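Local coordinates for sensor protein (PDB 3LIC) that is a putative membrane-spanning sensor histidine kinase of a two-component system that probably detects an extracellular signal through its PDC-fold domain, at residues R24-L29 / A247-L252; D71-A76 / S91-R96; K87-P92 / G110-D115. All blocks are in the same frame, centred on the assembly; numbering follows the deposited sequence. Where two conformers were deposited one is given.

Interaction 1 of 3, residues R24-L29 / A247-L252; sequences RLQFLL and AEVAKL
Helix 24-29 passes the end of strand 247-248 with Gln26 and Val249 facing each other, their CA atoms 5.9 Å apart, and no hydrogen bond links the two backbones. This is the long N-terminal helix of a PDC sensor fold, residues 2-46, and here it packs on the end of strand 241-248 of the five-stranded sheet, at the point where that strand turns into the loop leading to strand 255-261.

Val249 stands at the middle of the contact, its two methyls divided between Leu25 and Gln26, successive residues of the helix. CG1 lies 4.0 Å from Gln26 CB, the two side chains sliding past each other in opposite directions. CG2 meets Leu25 CD2 at 3.9 Å, and these two side chains cross at about a right angle. Leu25 also touches Leu176 and Val256, which places this flank in the buried part of the contact.

On the more open side the extended Gln26 chain carries its amide past the methyl of Ala250, NE2 standing 4.1 Å from Ala250 CB. That approach is van der Waals only; the polar need of NE2 is met by Glu30 OE2, one helical turn on. Trp254 packs against both Leu29 and Val249. The last point of touch is between branched ends, Leu29 CD1 to Leu252 CD1 at 3.7 Å.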
loop_
_atom_site.group_PDB
_atom_site.type_symbol
_atom_site.label_atom_id
_atom_site.label_comp_id
_atom_site.label_asym_id
_atom_site.label_seq_id
_atom_site.Cartn_x
_atom_site.Cartn_y
_atom_site.Cartn_z
ATOM N N ARG A 24 4.277 10.542 7.370
ATOM C CA ARG A 24 4.349 10.602 5.911
ATOM C C ARG A 24 3.413 9.564 5.316
ATOM O O ARG A 24 2.656 9.826 4.390
ATOM C CB ARG A 24 5.780 10.299 5.440
ATOM C CG ARG A 24 6.849 11.153 6.168
ATOM C CD ARG A 24 8.194 11.315 5.431
ATOM N NE ARG A 24 8.902 12.387 6.111
ATOM C CZ ARG A 24 9.930 12.240 6.943
ATOM N NH1 ARG A 24 10.473 11.052 7.153
ATOM N NH2 ARG A 24 10.429 13.315 7.532
ATOM N N LEU A 25 3.491 8.349 5.856
ATOM C CA LEU A 25 2.737 7.259 5.308
ATOM C C LEU A 25 1.257 7.568 5.540
ATOM O O LEU A 25 0.472 7.361 4.655
ATOM C CB LEU A 25 3.146 5.881 5.889
ATOM C CG LEU A 25 2.228 4.688 5.534
ATOM C CD1 LEU A 25 2.205 4.320 4.090
ATOM C CD2 LEU A 25 2.597 3.466 6.376
ATOM N N GLN A 26 0.880 8.096 6.710
ATOM C CA GLN A 26 -0.515 8.471 6.939
ATOM C C GLN A 26 -1.103 9.453 5.911
ATOM O O GLN A 26 -2.205 9.242 5.385
ATOM C CB GLN A 26 -0.668 9.107 8.337
ATOM C CG GLN A 26 -2.149 9.344 8.771
ATOM C CD GLN A 26 -2.246 10.295 9.959
ATOM O OE1 GLN A 26 -1.260 10.555 10.657
ATOM N NE2 GLN A 26 -3.434 10.841 10.176
ATOM N N PHE A 27 -0.378 10.551 5.656
ATOM C CA PHE A 27 -0.846 11.514 4.703
ATOM C C PHE A 27 -0.903 10.916 3.252
ATOM O O PHE A 27 -1.813 11.220 2.512
ATOM C CB PHE A 27 -0.075 12.853 4.857
ATOM C CG PHE A 27 -0.459 13.593 6.129
ATOM C CD1 PHE A 27 -1.716 14.214 6.243
ATOM C CD2 PHE A 27 0.412 13.673 7.199
ATOM C CE1 PHE A 27 -2.088 14.865 7.414
ATOM C CE2 PHE A 27 0.042 14.307 8.363
ATOM C CZ PHE A 27 -1.221 14.896 8.472
ATOM N N LEU A 28 0.019 10.016 2.899
ATOM C CA LEU A 28 0.037 9.365 1.615
ATOM C C LEU A 28 -1.205 8.495 1.436
ATOM O O LEU A 28 -1.844 8.532 0.385
ATOM C CB LEU A 28 1.279 8.484 1.518
ATOM C CG LEU A 28 1.403 7.622 0.236
ATOM C CD1 LEU A 28 1.352 8.507 -1.033
ATOM C CD2 LEU A 28 2.661 6.799 0.240
ATOM N N LEU A 29 -1.566 7.731 2.473
ATOM C CA LEU A 29 -2.655 6.754 2.375
ATOM C C LEU A 29 -3.987 7.484 2.438
ATOM O O LEU A 29 -4.931 7.157 1.722
ATOM C CB LEU A 29 -2.531 5.715 3.526
ATOM C CG LEU A 29 -1.295 4.772 3.547
ATOM C CD1 LEU A 29 -1.285 3.901 4.828
ATOM C CD2 LEU A 29 -1.258 3.862 2.330
ATOM N N ALA A 247 6.103 2.533 15.017
ATOM C CA ALA A 247 5.149 3.615 15.207
ATOM C C ALA A 247 3.864 3.196 14.527
ATOM O O ALA A 247 3.876 2.511 13.503
ATOM C CB ALA A 247 5.651 4.892 14.608
ATOM N N GLU A 248 2.752 3.628 15.104
ATOM C CA GLU A 248 1.458 3.317 14.552
ATOM C C GLU A 248 0.926 4.394 13.562
ATOM O O GLU A 248 1.160 5.602 13.714
ATOM C CB GLU A 248 0.483 3.093 15.691
ATOM C CG GLU A 248 -0.857 2.680 15.183
ATOM C CD GLU A 248 -1.617 1.875 16.198
ATOM O OE1 GLU A 248 -1.469 0.633 16.177
ATOM O OE2 GLU A 248 -2.342 2.494 17.010
ATOM N N VAL A 249 0.269 3.946 12.502
ATOM C CA VAL A 249 -0.500 4.878 11.652
ATOM C C VAL A 249 -1.934 5.107 12.214
ATOM O O VAL A 249 -2.720 4.159 12.412
ATOM C CB VAL A 249 -0.563 4.343 10.256
ATOM C CG1 VAL A 249 -1.353 5.272 9.369
ATOM C CG2 VAL A 249 0.821 4.137 9.728
ATOM N N ALA A 250 -2.281 6.362 12.473
ATOM C CA ALA A 250 -3.568 6.673 13.084
ATOM C C ALA A 250 -4.747 6.120 12.257
ATOM O O ALA A 250 -4.766 6.270 11.030
ATOM C CB ALA A 250 -3.670 8.150 13.237
ATOM N N LYS A 251 -5.702 5.450 12.904
ATOM C CA LYS A 251 -6.971 4.987 12.286
ATOM C C LYS A 251 -6.830 3.662 11.550
ATOM O O LYS A 251 -7.605 2.750 11.793
ATOM C CB LYS A 251 -7.557 5.975 11.271
ATOM C CG LYS A 251 -8.019 7.299 11.794
ATOM C CD LYS A 251 -9.219 7.746 10.961
ATOM C CE LYS A 251 -9.625 9.166 11.352
ATOM N NZ LYS A 251 -8.459 10.023 11.010
ATOM N N LEU A 252 -5.871 3.592 10.615
ATOM C CA LEU A 252 -5.611 2.358 9.919
ATOM C C LEU A 252 -4.912 1.351 10.807
ATOM O O LEU A 252 -5.172 0.151 10.715
ATOM C CB LEU A 252 -4.772 2.647 8.657
ATOM C CG LEU A 252 -5.480 3.438 7.546
ATOM C CD1 LEU A 252 -4.418 4.098 6.722
ATOM C CD2 LEU A 252 -6.433 2.572 6.653
#

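Interaction 2 of 3, residues D71-A76 / S91-R96; sequences DFFGSA and SPYVYR
Four hydrogen bonds join Phe72, Phe73 and Ser75 to Val94 and Arg96 in the six-stranded antiparallel sheet of the first PDC sensor domain. The axes of strands 74-76 and 92-96 run 4.7 Å apart at 176°, and the bonds of Phe72 and Phe73 carry the pairing on into the preceding loop. Ser75 and Val94 form the hydrogen-bonded pair, with Ser75 N to Val94 O at 2.9 Å and a longer return bond. Beyond it Arg96 N donates to Phe73 O at 2.8 Å. The fourth bond is from a side chain: bent at chi2 and chi3, Arg96 brings NH1 to Phe72 O at 2.6 Å, in both the carbonyl and guanidinium planes. NH1 also donates to Asn69 O, so the arginine ties down the chain entering the strand.

Among the aromatic groups, the Phe73 and Tyr95 side chains run side by side; their ring planes are inclined by only 26°, yet the rings are offset so far that little of one lies over the other. Tyr93 OH sits at the edge of the Phe73 ring, near its plane, and bonds to Asp166. Gly74 leaves space for that hydroxyl, which a CB there would strike. Further along, Ala76 CB packs against Tyr93 CD1 at 3.5 Å. Phe73 CE1 lies 3.2 Å from Arg96 O. Cutting Phe73 back to alanine removes the ring, which is likely to open a gap between Tyr95 and the Arg96 carbonyl and leave the Tyr93 phenol without this neighbour.

Phe73 and Gly74 together face Asp166 as a classic beta bulge. Strand 161-168 thus flanks one side of the pair and strand 101-105 the other, while helix 55-68 covers the face bearing Ser75 and Val94.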
loop_
_atom_site.group_PDB
_atom_site.type_symbol
_atom_site.label_atom_id
_atom_site.label_comp_id
_atom_site.label_asym_id
_atom_site.label_seq_id
_atom_site.Cartn_x
_atom_site.Cartn_y
_atom_site.Cartn_z
ATOM N N ASP A 71 2.458 10.947 -6.536
ATOM C CA ASP A 71 2.602 9.773 -5.639
ATOM C C ASP A 71 1.857 8.540 -6.071
ATOM O O ASP A 71 2.212 7.463 -5.560
ATOM C CB ASP A 71 2.159 10.077 -4.219
ATOM C CG ASP A 71 3.144 10.973 -3.505
ATOM O OD1 ASP A 71 4.379 10.715 -3.617
ATOM O OD2 ASP A 71 2.688 11.925 -2.841
ATOM N N PHE A 72 0.835 8.670 -6.956
ATOM C CA PHE A 72 0.033 7.489 -7.381
ATOM C C PHE A 72 0.738 6.736 -8.499
ATOM O O PHE A 72 1.291 7.318 -9.384
ATOM C CB PHE A 72 -1.407 7.834 -7.805
ATOM C CG PHE A 72 -2.211 8.653 -6.767
ATOM C CD1 PHE A 72 -1.891 8.629 -5.424
ATOM C CD2 PHE A 72 -3.335 9.350 -7.152
ATOM C CE1 PHE A 72 -2.638 9.312 -4.484
ATOM C CE2 PHE A 72 -4.109 10.068 -6.224
ATOM C CZ PHE A 72 -3.712 10.065 -4.863
ATOM N N PHE A 73 0.752 5.416 -8.435
ATOM C CA PHE A 73 1.344 4.643 -9.490
ATOM C C PHE A 73 0.344 4.445 -10.641
ATOM O O PHE A 73 0.689 4.538 -11.832
ATOM C CB PHE A 73 1.742 3.266 -8.950
ATOM C CG PHE A 73 2.297 2.388 -10.007
ATOM C CD1 PHE A 73 3.611 2.620 -10.496
ATOM C CD2 PHE A 73 1.512 1.362 -10.584
ATOM C CE1 PHE A 73 4.124 1.846 -11.520
ATOM C CE2 PHE A 73 2.019 0.588 -11.636
ATOM C CZ PHE A 73 3.341 0.855 -12.107
ATOM N N GLY A 74 -0.907 4.184 -10.298
ATOM C CA GLY A 74 -1.872 3.789 -11.301
ATOM C C GLY A 74 -3.310 3.954 -10.793
ATOM O O GLY A 74 -3.551 4.060 -9.597
ATOM N N SER A 75 -4.268 3.981 -11.702
ATOM C CA SER A 75 -5.661 4.051 -11.274
ATOM C C SER A 75 -6.577 3.301 -12.227
ATOM O O SER A 75 -6.359 3.322 -13.431
ATOM C CB SER A 75 -6.052 5.533 -11.107
ATOM O OG SER A 75 -7.464 5.633 -11.016
ATOM N N ALA A 76 -7.562 2.591 -11.725
ATOM C CA ALA A 76 -8.452 1.859 -12.631
ATOM C C ALA A 76 -9.928 2.251 -12.436
ATOM O O ALA A 76 -10.336 2.651 -11.320
ATOM C CB ALA A 76 -8.298 0.324 -12.422
ATOM N N SER A 91 -12.296 -2.616 -17.923
ATOM C CA SER A 91 -11.579 -1.957 -16.866
ATOM C C SER A 91 -10.398 -1.134 -17.340
ATOM O O SER A 91 -9.234 -1.460 -17.112
ATOM C CB SER A 91 -11.234 -2.940 -15.754
ATOM O OG SER A 91 -10.284 -2.403 -14.841
ATOM N N PRO A 92 -10.709 0.013 -17.962
ATOM C CA PRO A 92 -9.644 0.982 -18.272
ATOM C C PRO A 92 -8.708 1.217 -17.079
ATOM O O PRO A 92 -9.171 1.343 -15.953
ATOM C CB PRO A 92 -10.424 2.253 -18.553
ATOM C CG PRO A 92 -11.802 1.712 -19.080
ATOM C CD PRO A 92 -12.073 0.516 -18.268
ATOM N N TYR A 93 -7.416 1.358 -17.342
ATOM C CA TYR A 93 -6.427 1.485 -16.287
ATOM C C TYR A 93 -5.225 2.226 -16.833
ATOM O O TYR A 93 -4.763 1.911 -17.921
ATOM C CB TYR A 93 -6.001 0.061 -15.879
ATOM C CG TYR A 93 -4.853 -0.007 -14.915
ATOM C CD1 TYR A 93 -4.977 0.493 -13.596
ATOM C CD2 TYR A 93 -3.648 -0.616 -15.284
ATOM C CE1 TYR A 93 -3.903 0.427 -12.693
ATOM C CE2 TYR A 93 -2.593 -0.698 -14.382
ATOM C CZ TYR A 93 -2.719 -0.172 -13.118
ATOM O OH TYR A 93 -1.660 -0.309 -12.252
ATOM N N VAL A 94 -4.758 3.263 -16.148
ATOM C CA VAL A 94 -3.529 3.965 -16.541
ATOM C C VAL A 94 -2.468 3.865 -15.424
ATOM O O VAL A 94 -2.799 3.931 -14.238
ATOM C CB VAL A 94 -3.806 5.466 -16.904
ATOM C CG1 VAL A 94 -2.489 6.252 -17.117
ATOM C CG2 VAL A 94 -4.742 5.592 -18.118
ATOM N N TYR A 95 -1.193 3.716 -15.777
ATOM C CA TYR A 95 -0.138 3.565 -14.747
ATOM C C TYR A 95 1.119 4.283 -15.248
ATOM O O TYR A 95 1.240 4.548 -16.460
ATOM C CB TYR A 95 0.138 2.079 -14.363
ATOM C CG TYR A 95 0.786 1.211 -15.453
ATOM C CD1 TYR A 95 2.180 1.037 -15.529
ATOM C CD2 TYR A 95 -0.017 0.571 -16.413
ATOM C CE1 TYR A 95 2.790 0.212 -16.601
ATOM C CE2 TYR A 95 0.528 -0.248 -17.422
ATOM C CZ TYR A 95 1.924 -0.427 -17.512
ATOM O OH TYR A 95 2.372 -1.248 -18.552
ATOM N N ARG A 96 1.989 4.699 -14.312
ATOM C CA ARG A 96 3.235 5.363 -14.726
ATOM C C ARG A 96 4.353 4.344 -15.058
ATOM O O ARG A 96 4.600 3.428 -14.302
ATOM C CB ARG A 96 3.647 6.548 -13.815
ATOM C CG ARG A 96 4.570 6.296 -12.656
ATOM C CD ARG A 96 4.233 7.280 -11.451
ATOM N NE ARG A 96 4.086 8.630 -11.965
ATOM C CZ ARG A 96 3.170 9.534 -11.631
ATOM N NH1 ARG A 96 2.241 9.324 -10.739
ATOM N NH2 ARG A 96 3.222 10.702 -12.218
#

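Interaction 3 of 3, residues K87-P92 / G110-D115; sequences KKLFSP and GYDYTD
The Tyr113 ring receives Phe90 N at its edge, in plane, while Leu89 CB and Ser91 CB approach obliquely, Ser91 CB to 3.5 Å of Tyr113 CE2. The edge contact is a hydrogen bond: Phe90 N donates to Tyr113 OH at 2.9 Å, with an angle of 155° at the hydrogen. The same phenol oxygen bonds to Phe79 O, so two backbone groups fix its position. Phe90 leaves the backbone away from segment 110-115; its ring is sandwiched within its own segment, Pro92 CD over the centre of one face and Lys87 NZ over the centre of the other.

Leu89 spreads its methyls over the turn. CD1 lies 3.3 Å from Asp112 OD1, and CD2 is 3.8 Å from Thr114 CG2. With chi1 at 72°, Thr114 directs OG1 to Asp112 OD1 at 2.6 Å, on the syn side of the carboxylate; Thr114 N reaches the same oxygen from above the plane. This Asx turn, inside a type I beta turn from Asp112 to Asp115, fixes OD1 beside the leucine methyls, the Leu89 and Asp112 side chains crossing at about a right angle.

The contact joins the loop leading into strand 92-96 to the loop between helices 106-109 and 119-122. Trp121 packs edge-to-face with Tyr113, and helix 55-68 meets Phe90 through Pro55 and Leu58.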
loop_
_atom_site.group_PDB
_atom_site.type_symbol
_atom_site.label_atom_id
_atom_site.label_comp_id
_atom_site.label_asym_id
_atom_site.label_seq_id
_atom_site.Cartn_x
_atom_site.Cartn_y
_atom_site.Cartn_z
ATOM N N LYS A 87 -19.785 -6.300 -24.036
ATOM C CA LYS A 87 -18.587 -6.379 -23.201
ATOM C C LYS A 87 -18.859 -7.139 -21.896
ATOM O O LYS A 87 -19.742 -6.758 -21.109
ATOM C CB LYS A 87 -18.119 -4.978 -22.833
ATOM C CG LYS A 87 -16.851 -4.591 -23.531
ATOM C CD LYS A 87 -16.420 -3.213 -23.108
ATOM C CE LYS A 87 -17.535 -2.220 -23.222
ATOM N NZ LYS A 87 -16.953 -0.889 -23.572
ATOM N N LYS A 88 -18.083 -8.176 -21.625
ATOM C CA LYS A 88 -18.240 -8.787 -20.346
ATOM C C LYS A 88 -17.470 -7.976 -19.278
ATOM O O LYS A 88 -18.080 -7.460 -18.312
ATOM C CB LYS A 88 -17.785 -10.231 -20.380
ATOM C CG LYS A 88 -18.359 -11.075 -19.236
ATOM C CD LYS A 88 -18.377 -12.540 -19.674
ATOM C CE LYS A 88 -18.329 -13.491 -18.500
ATOM N NZ LYS A 88 -17.249 -13.132 -17.605
ATOM N N LEU A 89 -16.153 -7.865 -19.501
ATOM C CA LEU A 89 -15.205 -7.284 -18.565
ATOM C C LEU A 89 -14.799 -5.968 -19.167
ATOM O O LEU A 89 -14.593 -5.874 -20.386
ATOM C CB LEU A 89 -13.958 -8.191 -18.385
ATOM C CG LEU A 89 -14.195 -9.584 -17.729
ATOM C CD1 LEU A 89 -12.879 -10.261 -17.514
ATOM C CD2 LEU A 89 -14.982 -9.513 -16.386
ATOM N N PHE A 90 -14.721 -4.932 -18.350
ATOM C CA PHE A 90 -14.253 -3.670 -18.887
ATOM C C PHE A 90 -13.577 -2.925 -17.763
ATOM O O PHE A 90 -14.187 -2.624 -16.769
ATOM C CB PHE A 90 -15.451 -2.876 -19.485
ATOM C CG PHE A 90 -15.090 -1.455 -20.048
ATOM C CD1 PHE A 90 -14.051 -1.273 -20.955
ATOM C CD2 PHE A 90 -15.884 -0.347 -19.734
ATOM C CE1 PHE A 90 -13.729 -0.011 -21.480
ATOM C CE2 PHE A 90 -15.610 0.934 -20.270
ATOM C CZ PHE A 90 -14.506 1.108 -21.124
ATOM N N SER A 91 -12.296 -2.616 -17.923
ATOM C CA SER A 91 -11.579 -1.957 -16.866
ATOM C C SER A 91 -10.398 -1.134 -17.340
ATOM O O SER A 91 -9.234 -1.460 -17.112
ATOM C CB SER A 91 -11.234 -2.940 -15.754
ATOM O OG SER A 91 -10.284 -2.403 -14.841
ATOM N N PRO A 92 -10.709 0.013 -17.962
ATOM C CA PRO A 92 -9.644 0.982 -18.272
ATOM C C PRO A 92 -8.708 1.217 -17.079
ATOM O O PRO A 92 -9.171 1.343 -15.953
ATOM C CB PRO A 92 -10.424 2.253 -18.553
ATOM C CG PRO A 92 -11.802 1.712 -19.080
ATOM C CD PRO A 92 -12.073 0.516 -18.268
ATOM N N GLY A 110 -5.601 -7.700 -19.834
ATOM C CA GLY A 110 -4.819 -7.779 -18.620
ATOM C C GLY A 110 -5.152 -9.049 -17.844
ATOM O O GLY A 110 -4.304 -9.947 -17.684
ATOM N N TYR A 111 -6.361 -9.112 -17.303
ATOM C CA TYR A 111 -6.729 -10.303 -16.573
ATOM C C TYR A 111 -8.173 -10.212 -16.182
ATOM O O TYR A 111 -8.801 -9.149 -16.290
ATOM C CB TYR A 111 -5.813 -10.565 -15.368
ATOM C CG TYR A 111 -5.635 -9.397 -14.393
ATOM C CD1 TYR A 111 -6.696 -8.962 -13.554
ATOM C CD2 TYR A 111 -4.418 -8.736 -14.291
ATOM C CE1 TYR A 111 -6.526 -7.898 -12.639
ATOM C CE2 TYR A 111 -4.234 -7.704 -13.345
ATOM C CZ TYR A 111 -5.297 -7.277 -12.542
ATOM O OH TYR A 111 -5.086 -6.245 -11.615
ATOM N N ASP A 112 -8.729 -11.348 -15.811
ATOM C CA ASP A 112 -10.129 -11.381 -15.410
ATOM C C ASP A 112 -10.174 -10.949 -13.963
ATOM O O ASP A 112 -9.958 -11.768 -13.043
ATOM C CB ASP A 112 -10.674 -12.787 -15.575
ATOM C CG ASP A 112 -12.088 -12.903 -15.110
ATOM O OD1 ASP A 112 -12.700 -11.898 -14.690
ATOM O OD2 ASP A 112 -12.611 -14.001 -15.173
ATOM N N TYR A 113 -10.420 -9.649 -13.762
ATOM C CA TYR A 113 -10.304 -9.058 -12.434
ATOM C C TYR A 113 -11.359 -9.650 -11.493
ATOM O O TYR A 113 -11.252 -9.511 -10.278
ATOM C CB TYR A 113 -10.343 -7.507 -12.502
ATOM C CG TYR A 113 -11.482 -6.972 -13.329
ATOM C CD1 TYR A 113 -12.727 -6.745 -12.740
ATOM C CD2 TYR A 113 -11.322 -6.673 -14.691
ATOM C CE1 TYR A 113 -13.752 -6.288 -13.438
ATOM C CE2 TYR A 113 -12.382 -6.215 -15.412
ATOM C CZ TYR A 113 -13.592 -6.031 -14.792
ATOM O OH TYR A 113 -14.690 -5.521 -15.465
ATOM N N THR A 114 -12.377 -10.319 -12.053
ATOM C CA THR A 114 -13.472 -10.875 -11.252
ATOM C C THR A 114 -13.320 -12.347 -10.855
ATOM O O THR A 114 -14.200 -12.859 -10.230
ATOM C CB THR A 114 -14.809 -10.815 -12.049
ATOM O OG1 THR A 114 -14.794 -11.797 -13.120
ATOM C CG2 THR A 114 -15.041 -9.413 -12.627
ATOM N N ASP A 115 -12.228 -13.030 -11.200
ATOM C CA ASP A 115 -12.143 -14.498 -11.047
ATOM C C ASP A 115 -11.831 -15.001 -9.603
ATOM O O ASP A 115 -11.695 -16.204 -9.373
ATOM C CB ASP A 115 -11.097 -15.073 -11.999
ATOM C CG ASP A 115 -9.670 -14.622 -11.655
ATOM O OD1 ASP A 115 -9.427 -13.843 -10.679
ATOM O OD2 ASP A 115 -8.761 -15.014 -12.381
#

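Overall arrangement
Interaction 2 is the buried contact of the three, a sheet pairing held by three backbone hydrogen bonds and one from an arginine side chain; interactions 1 and 3 are only partly buried. Interaction 1 has no hydrogen bond between its segments and relies on aliphatic packing where the long helix meets the other sheet's strand 241-248, whereas interaction 3 binds two loops through one tyrosine hydroxyl and a leucine. Interactions 2 and 3 share Ser91 and Pro92, so the chain passes directly from loop contact into strand pairing. The long helix reaches interaction 2 as well, through Leu28 CD1 and Asp71 CB at 3.6 Å. Interactions 1 and 3 lie on opposite sides of the chain's centre, about 18 Å apart at their nearest atoms.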